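Local structure of sphingomyelinase-c (Listeria ivanovii, 1ZWX) at residues A[136-139]-A[144-147]. The protein is a bacterial sphingomyelinase C (SmcL) belonging to the endonuclease/exonuclease/phosphatase family, with a DNase I-like fold. Residues are numbered along the deposited sequence; the frame is centred on the assembly and turned at random.
Sequences VKIM and PYHI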
ATOM      1  N   VAL A 136      -1.666   8.350  -9.810  1.00 20.77           N
ATOM      2  CA  VAL A 136      -2.875   8.656 -10.582  1.00 22.03           C
ATOM      3  C   VAL A 136      -3.355  10.090 -10.335  1.00 21.73           C
ATOM      4  O   VAL A 136      -3.241  10.604  -9.225  1.00 22.71           O
ATOM      5  CB  VAL A 136      -4.041   7.641 -10.325  1.00 21.52           C
ATOM      6  CG1 VAL A 136      -3.622   6.222 -10.650  1.00 22.40           C
ATOM      7  CG2 VAL A 136      -4.614   7.720  -8.919  1.00 23.40           C
ATOM      8  N   LYS A 137      -3.921  10.700 -11.373  1.00 22.38           N
ATOM      9  CA  LYS A 137      -4.781  11.879 -11.212  1.00 22.54           C
ATOM     10  C   LYS A 137      -6.244  11.445 -11.525  1.00 22.08           C
ATOM     11  O   LYS A 137      -6.487  10.929 -12.572  1.00 21.79           O
ATOM     12  CB  LYS A 137      -4.349  13.003 -12.150  1.00 22.64           C
ATOM     13  CG  LYS A 137      -5.235  14.308 -11.946  1.00 23.12           C
ATOM     14  CD  LYS A 137      -4.938  15.362 -13.032  1.00 23.60           C
ATOM     15  CE  LYS A 137      -5.695  16.716 -12.778  1.00 25.31           C
ATOM     16  NZ  LYS A 137      -5.340  17.649 -13.923  1.00 26.42           N
ATOM     17  N   ILE A 138      -7.149  11.563 -10.561  1.00 22.72           N
ATOM     18  CA  ILE A 138      -8.550  11.233 -10.779  1.00 24.11           C
ATOM     19  C   ILE A 138      -9.351  12.538 -10.779  1.00 24.63           C
ATOM     20  O   ILE A 138      -8.925  13.538 -10.185  1.00 23.76           O
ATOM     21  CB  ILE A 138      -9.153  10.261  -9.697  1.00 23.80           C
ATOM     22  CG1 ILE A 138      -9.133  10.863  -8.306  1.00 25.87           C
ATOM     23  CG2 ILE A 138      -8.397   8.871  -9.664  1.00 26.55           C
ATOM     24  CD1 ILE A 138     -10.467  10.742  -7.592  1.00 27.48           C
ATOM     25  N   MET A 139     -10.530  12.491 -11.397  1.00 24.66           N
ATOM     26  CA  MET A 139     -11.506  13.588 -11.310  1.00 23.45           C
ATOM     27  C   MET A 139     -12.747  13.099 -10.609  1.00 23.81           C
ATOM     28  O   MET A 139     -13.381  12.101 -11.044  1.00 22.79           O
ATOM     29  CB  MET A 139     -11.835  14.089 -12.714  1.00 24.04           C
ATOM     30  CG  MET A 139     -10.669  14.738 -13.442  1.00 26.10           C
ATOM     31  SD  MET A 139     -10.193  16.307 -12.604  1.00 31.83           S
ATOM     32  CE  MET A 139     -11.698  17.264 -12.798  1.00 31.63           C
ATOM     33  N   PRO A 144      -9.979  17.711  -9.096  1.00 27.05           N
ATOM     34  CA  PRO A 144      -8.846  16.788  -9.200  1.00 26.26           C
ATOM     35  C   PRO A 144      -8.295  16.304  -7.856  1.00 26.64           C
ATOM     36  O   PRO A 144      -8.286  17.050  -6.831  1.00 25.17           O
ATOM     37  CB  PRO A 144      -7.808  17.602  -9.952  1.00 26.61           C
ATOM     38  CG  PRO A 144      -8.136  19.086  -9.584  1.00 27.06           C
ATOM     39  CD  PRO A 144      -9.564  19.135  -9.121  1.00 26.04           C
ATOM     40  N   TYR A 145      -7.836  15.050  -7.858  1.00 25.71           N
ATOM     41  CA  TYR A 145      -7.214  14.446  -6.674  1.00 25.44           C
ATOM     42  C   TYR A 145      -6.034  13.645  -7.179  1.00 25.23           C
ATOM     43  O   TYR A 145      -6.129  12.992  -8.220  1.00 24.83           O
ATOM     44  CB  TYR A 145      -8.173  13.562  -5.868  1.00 25.89           C
ATOM     45  CG  TYR A 145      -9.348  14.291  -5.271  1.00 27.53           C
ATOM     46  CD1 TYR A 145      -9.361  14.676  -3.947  1.00 27.25           C
ATOM     47  CD2 TYR A 145     -10.472  14.591  -6.057  1.00 28.43           C
ATOM     48  CE1 TYR A 145     -10.475  15.369  -3.395  1.00 29.39           C
ATOM     49  CE2 TYR A 145     -11.566  15.268  -5.527  1.00 27.16           C
ATOM     50  CZ  TYR A 145     -11.576  15.645  -4.215  1.00 29.11           C
ATOM     51  OH  TYR A 145     -12.681  16.309  -3.736  1.00 28.45           O
ATOM     52  N   HIS A 146      -4.893  13.785  -6.493  1.00 23.75           N
ATOM     53  CA  HIS A 146      -3.637  13.141  -6.907  1.00 22.57           C
ATOM     54  C   HIS A 146      -3.290  12.105  -5.835  1.00 21.69           C
ATOM     55  O   HIS A 146      -3.346  12.393  -4.628  1.00 22.16           O
ATOM     56  CB  HIS A 146      -2.502  14.170  -7.095  1.00 22.03           C
ATOM     57  CG  HIS A 146      -2.844  15.279  -8.054  1.00 21.21           C
ATOM     58  ND1 HIS A 146      -2.400  15.288  -9.355  1.00 22.96           N
ATOM     59  CD2 HIS A 146      -3.602  16.397  -7.903  1.00 21.11           C
ATOM     60  CE1 HIS A 146      -2.856  16.375  -9.968  1.00 24.76           C
ATOM     61  NE2 HIS A 146      -3.569  17.072  -9.103  1.00 20.77           N
ATOM     62  N   ILE A 147      -2.992  10.875  -6.273  1.00 22.50           N
ATOM     63  CA  ILE A 147      -2.760   9.783  -5.313  1.00 22.00           C
ATOM     64  C   ILE A 147      -1.508   9.053  -5.753  1.00 21.74           C
ATOM     65  O   ILE A 147      -1.383   8.673  -6.926  1.00 21.40           O
ATOM     66  CB  ILE A 147      -3.925   8.759  -5.218  1.00 21.89           C
ATOM     67  CG1 ILE A 147      -5.207   9.420  -4.703  1.00 24.07           C
ATOM     68  CG2 ILE A 147      -3.548   7.591  -4.288  1.00 21.90           C
ATOM     69  CD1 ILE A 147      -6.130   9.890  -5.882  1.00 23.48           C
TER
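Lys137 lies alongside His146 and Pro144 across a beta hairpin, whose strands 132-140 and 143-151 sit at the middle of one of the two mixed sheets of this DNase I-like fold. With CG anti to the backbone N (chi1 -178°) and the chain extended beyond, Lys137 runs along its neighbours: CB approaches His146 ND1 at 4.1 Å, CG and CD pass CE1 of the same imidazole, CG at 3.7 Å, and CE reaches Pro144 CB at 3.6 Å. At the tip, Lys137 NZ ends 5.2 Å from His146 NE2, too far for contact. The ring of His146 is held at both nitrogens, ND1 by the hydroxyl of Tyr135 and NE2 by Glu188, which fixes its rotation beside the lysine methylenes. Val136 pairs with Ile147, and Ile138 with Tyr145, each through two backbone hydrogen bonds; the nearly straight Val136 N to Ile147 O bond measures 2.9 Å. On the face carrying Val136, Ile138, Tyr145 and Ile147, Ile138 CG1 meets Tyr145 CB at 3.8 Å. The phenol of Tyr145 stacks on Phe11, and its hydroxyl is hydrogen-bonded to Pro8 O, tying the hairpin to the N-terminal segment. Back on the lysine face, Met139, its chain turned at chi2 (-67°), brings SD to 3.8 Å from Pro144 CB.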